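Local coordinates for N-terminal acetyltransferase-like protein (Chaetomium thermophilum, PDB 5NNP) that probably serves as the tetratricopeptide-repeat auxiliary subunit of an N-terminal acetyltransferase A complex, supporting the transfer of acetyl groups to protein N termini, at residues A[72-75]-A[76-79]; A[93-96]-A[97-101]. All blocks are in the same frame, centred on the assembly; numbering follows the deposited sequence.

Contact 1: residues A[72-75]-A[76-79]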
loop_
_atom_site.group_PDB
_atom_site.type_symbol
_atom_site.label_atom_id
_atom_site.label_comp_id
_atom_site.label_asym_id
_atom_site.label_seq_id
_atom_site.Cartn_x
_atom_site.Cartn_y
_atom_site.Cartn_z
ATOM N N THR A 72 -42.952 2.560 -1.622
ATOM C CA THR A 72 -44.031 2.067 -2.462
ATOM C C THR A 72 -45.252 2.971 -2.296
ATOM O O THR A 72 -45.900 3.361 -3.263
ATOM C CB THR A 72 -44.423 0.612 -2.116
ATOM O OG1 THR A 72 -43.334 -0.270 -2.416
ATOM C CG2 THR A 72 -45.643 0.182 -2.908
ATOM N N ILE A 73 -45.559 3.298 -1.050
ATOM C CA ILE A 73 -46.728 4.098 -0.738
ATOM C C ILE A 73 -46.602 5.500 -1.297
ATOM O O ILE A 73 -47.560 6.041 -1.854
ATOM C CB ILE A 73 -46.950 4.171 0.770
ATOM C CG1 ILE A 73 -47.500 2.829 1.254
ATOM C CG2 ILE A 73 -47.894 5.311 1.106
ATOM C CD1 ILE A 73 -47.475 2.652 2.733
ATOM N N ASP A 74 -45.417 6.080 -1.145
ATOM C CA ASP A 74 -45.158 7.438 -1.598
ATOM C C ASP A 74 -43.898 7.472 -2.453
ATOM O O ASP A 74 -42.805 7.783 -1.961
ATOM C CB ASP A 74 -45.028 8.387 -0.407
ATOM C CG ASP A 74 -45.080 9.843 -0.820
ATOM O OD1 ASP A 74 -44.996 10.123 -2.038
ATOM O OD2 ASP A 74 -45.207 10.709 0.074
ATOM N N MET A 75 -44.058 7.160 -3.736
ATOM C CA MET A 75 -42.909 6.943 -4.613
ATOM C C MET A 75 -42.256 8.259 -5.019
ATOM O O MET A 75 -41.121 8.271 -5.495
ATOM C CB MET A 75 -43.318 6.155 -5.861
ATOM C CG MET A 75 -44.110 4.887 -5.565
ATOM S SD MET A 75 -44.740 4.084 -7.064
ATOM C CE MET A 75 -43.187 3.815 -7.928
ATOM N N LYS A 76 -42.973 9.359 -4.811
ATOM C CA LYS A 76 -42.474 10.677 -5.177
ATOM C C LYS A 76 -41.957 11.478 -3.958
ATOM O O LYS A 76 -41.711 12.681 -4.061
ATOM C CB LYS A 76 -43.570 11.464 -5.914
ATOM C CG LYS A 76 -43.969 10.860 -7.265
ATOM C CD LYS A 76 -45.095 11.657 -7.949
ATOM C CE LYS A 76 -45.355 11.175 -9.387
ATOM N NZ LYS A 76 -46.492 11.873 -10.064
ATOM N N SER A 77 -41.788 10.814 -2.814
ATOM C CA SER A 77 -41.212 11.455 -1.624
ATOM C C SER A 77 -39.696 11.342 -1.586
ATOM O O SER A 77 -39.151 10.237 -1.680
ATOM C CB SER A 77 -41.788 10.841 -0.355
ATOM O OG SER A 77 -41.027 11.214 0.782
ATOM N N TYR A 78 -39.011 12.473 -1.431
ATOM C CA TYR A 78 -37.545 12.467 -1.461
ATOM C C TYR A 78 -36.985 11.938 -0.141
ATOM O O TYR A 78 -35.858 11.451 -0.081
ATOM C CB TYR A 78 -36.981 13.875 -1.767
ATOM C CG TYR A 78 -36.887 14.793 -0.575
ATOM C CD1 TYR A 78 -35.779 14.766 0.258
ATOM C CD2 TYR A 78 -37.905 15.684 -0.277
ATOM C CE1 TYR A 78 -35.687 15.597 1.353
ATOM C CE2 TYR A 78 -37.825 16.520 0.823
ATOM C CZ TYR A 78 -36.712 16.468 1.633
ATOM O OH TYR A 78 -36.612 17.296 2.729
ATOM N N ILE A 79 -37.780 12.038 0.917
ATOM C CA ILE A 79 -37.401 11.471 2.202
ATOM C C ILE A 79 -37.349 9.947 2.142
ATOM O O ILE A 79 -36.359 9.343 2.567
ATOM C CB ILE A 79 -38.363 11.914 3.307
ATOM C CG1 ILE A 79 -38.172 13.409 3.578
ATOM C CG2 ILE A 79 -38.146 11.105 4.572
ATOM C CD1 ILE A 79 -39.333 14.055 4.356
#
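K76 meets M75 and D74 chiefly at the base of its side chain: its CB lies 3.6 Å from M75 C, while K76 N is 3.5 Å from D74 OD1. With CG opposite the carbonyl carbon (chi1 -65°), the extended lysine chain runs away from the turn, so that its touch on 72-75 is confined to CB and CG.

S77 makes the turn-closing bond, from its N to D74 O at 3.3 Å. The angle at the hydrogen is 162°, but the length makes the bond weak; it closes a type I beta turn from D74 to S77. The D74 carboxylate reaches alongside S77: OD2 comes within 3.4 Å of S77 CB. OD1 is equally close to S77 N, but the poor angle rules out a second bond.

This turn joins helix 60-73 to helix 78-90, the latter opening a predicted tetratricopeptide repeat. S77 is the N-cap of that helix. Its OG, placed opposite the backbone N by a chi1 of 166°, also bonds D45 OD1 on helix 44-55 and weakly accepts from C80 N, while W81 NE1 reaches back to M75 O.

In the first helical turn I79 CG1 lies over the rim of one face of the Y78 ring. I79 N completes the cap by donating to S77 OG at 3.4 Å, a weak bond.

Contact 2: residues A[93-96]-A[97-101]; sequences NFDE and AIKAY
The side chains of E96 and K99 cross at an angle at the start of a helix, the lysine's CD and CE meeting the glutamate carboxylate. K99 CD is 3.6 Å from E96 OE2, and the bend of the glutamate at chi2 (-70°) turns its carboxylate along the helix to meet that chain. K99 bends in its turn at chi3 and chi4, the last torsion being 56°, which directs the ammonium to D95: NZ stands 3.9 Å from D95 OD2, a long salt bridge. The NZ to E96 OE2 separation, 4.2 Å, is beyond a salt bridge, so the second carboxylate probably adds electrostatic attraction at most.

N93 is the N-cap. Its OD1 receives E96 N at 3.1 Å along a nearly straight N-H direction (168°), although the donor stands well above the amide plane. D95 N adds a weak bond to that oxygen, so two amides of the first turn share one acceptor. From there the backbone takes over: A97 N bonds N93 O at 3.1 Å and I98 N bonds F94 O at 3.0 Å. The isoleucine also brings CG1 to 3.3 Å from F94 O, while A97 CB borders the same oxygen.

This first part of helix 94-107 belongs to a predicted tetratricopeptide repeat. N93 and E96 both touch Y88 on helix 78-90, against which Y101 also packs through I86, R89 and the ring of H82. F94, I98 and Y101 meet L121 of helix 112-124, and the F94 ring also meets that of F525.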
loop_
_atom_site.group_PDB
_atom_site.type_symbol
_atom_site.label_atom_id
_atom_site.label_comp_id
_atom_site.label_asym_id
_atom_site.label_seq_id
_atom_site.Cartn_x
_atom_site.Cartn_y
_atom_site.Cartn_z
ATOM N N ASN A 93 -23.600 -1.274 0.650
ATOM C CA ASN A 93 -24.016 -1.425 -0.738
ATOM C C ASN A 93 -24.109 -0.072 -1.432
ATOM O O ASN A 93 -25.197 0.463 -1.673
ATOM C CB ASN A 93 -25.355 -2.145 -0.839
ATOM C CG ASN A 93 -25.754 -2.437 -2.282
ATOM O OD1 ASN A 93 -25.115 -1.975 -3.236
ATOM N ND2 ASN A 93 -26.822 -3.205 -2.445
ATOM N N PHE A 94 -22.954 0.467 -1.773
ATOM C CA PHE A 94 -22.858 1.800 -2.339
ATOM C C PHE A 94 -23.536 1.920 -3.687
ATOM O O PHE A 94 -23.894 3.007 -4.120
ATOM C CB PHE A 94 -21.389 2.195 -2.459
ATOM C CG PHE A 94 -20.678 2.240 -1.134
ATOM C CD1 PHE A 94 -21.390 2.494 0.033
ATOM C CD2 PHE A 94 -19.317 2.019 -1.053
ATOM C CE1 PHE A 94 -20.756 2.543 1.251
ATOM C CE2 PHE A 94 -18.679 2.064 0.150
ATOM C CZ PHE A 94 -19.400 2.331 1.316
ATOM N N ASP A 95 -23.720 0.810 -4.370
ATOM C CA ASP A 95 -24.254 0.927 -5.704
ATOM C C ASP A 95 -25.749 1.142 -5.642
ATOM O O ASP A 95 -26.295 1.966 -6.375
ATOM C CB ASP A 95 -23.912 -0.294 -6.543
ATOM C CG ASP A 95 -23.494 0.080 -7.940
ATOM O OD1 ASP A 95 -22.311 0.461 -8.113
ATOM O OD2 ASP A 95 -24.355 0.024 -8.850
ATOM N N GLU A 96 -26.413 0.414 -4.756
ATOM C CA GLU A 96 -27.846 0.582 -4.591
ATOM C C GLU A 96 -28.111 1.909 -3.895
ATOM O O GLU A 96 -29.157 2.522 -4.085
ATOM C CB GLU A 96 -28.449 -0.589 -3.816
ATOM C CG GLU A 96 -28.396 -1.895 -4.588
ATOM C CD GLU A 96 -29.341 -1.917 -5.782
ATOM O OE1 GLU A 96 -30.577 -1.779 -5.579
ATOM O OE2 GLU A 96 -28.842 -2.076 -6.921
ATOM N N ALA A 97 -27.145 2.365 -3.107
ATOM C CA ALA A 97 -27.247 3.676 -2.480
ATOM C C ALA A 97 -27.298 4.774 -3.544
ATOM O O ALA A 97 -28.131 5.700 -3.463
ATOM C CB ALA A 97 -26.089 3.903 -1.537
ATOM N N ILE A 98 -26.419 4.659 -4.546
ATOM C CA ILE A 98 -26.334 5.673 -5.593
ATOM C C ILE A 98 -27.678 5.831 -6.322
ATOM O O ILE A 98 -28.146 6.944 -6.523
ATOM C CB ILE A 98 -25.212 5.355 -6.602
ATOM C CG1 ILE A 98 -23.847 5.685 -5.996
ATOM C CG2 ILE A 98 -25.383 6.171 -7.870
ATOM C CD1 ILE A 98 -22.645 5.195 -6.799
ATOM N N LYS A 99 -28.306 4.715 -6.681
ATOM C CA LYS A 99 -29.573 4.738 -7.397
ATOM C C LYS A 99 -30.637 5.515 -6.634
ATOM O O LYS A 99 -31.448 6.207 -7.234
ATOM C CB LYS A 99 -30.074 3.311 -7.648
ATOM C CG LYS A 99 -29.161 2.463 -8.489
ATOM C CD LYS A 99 -29.633 1.022 -8.472
ATOM C CE LYS A 99 -29.385 0.313 -9.779
ATOM N NZ LYS A 99 -27.975 0.382 -10.157
ATOM N N ALA A 100 -30.626 5.376 -5.308
ATOM C CA ALA A 100 -31.653 5.945 -4.441
ATOM C C ALA A 100 -31.376 7.422 -4.117
ATOM O O ALA A 100 -32.289 8.254 -4.124
ATOM C CB ALA A 100 -31.766 5.117 -3.163
ATOM N N TYR A 101 -30.120 7.748 -3.833
ATOM C CA TYR A 101 -29.722 9.144 -3.679
ATOM C C TYR A 101 -30.042 9.954 -4.939
ATOM O O TYR A 101 -30.557 11.076 -4.863
ATOM C CB TYR A 101 -28.232 9.246 -3.367
ATOM C CG TYR A 101 -27.900 9.172 -1.902
ATOM C CD1 TYR A 101 -27.740 7.952 -1.256
ATOM C CD2 TYR A 101 -27.735 10.332 -1.156
ATOM C CE1 TYR A 101 -27.423 7.897 0.095
ATOM C CE2 TYR A 101 -27.426 10.286 0.190
ATOM C CZ TYR A 101 -27.269 9.075 0.812
ATOM O OH TYR A 101 -26.953 9.063 2.158
#

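Overall arrangement
Contact 1 precedes contact 2 along the chain, the two lying near successive helix starts: residues 72-79 lead into helix 78-90, and residues 93-101 begin helix 94-107. Their centres are 16 Å apart and their nearest atoms about 6 Å, so they do not touch; helix 78-90 connects them. Both lie on the same side of the chain's centre, at about 42 Å for contact 1 and 27 Å for contact 2. Contact 1 runs into the start of the predicted repeat 78-111, and contact 2 lies within it. Serial helical hairpins of this kind, in a chain modelled without strands, are consistent with the superhelical scaffold of tetratricopeptide repeats, as expected for a probable auxiliary subunit.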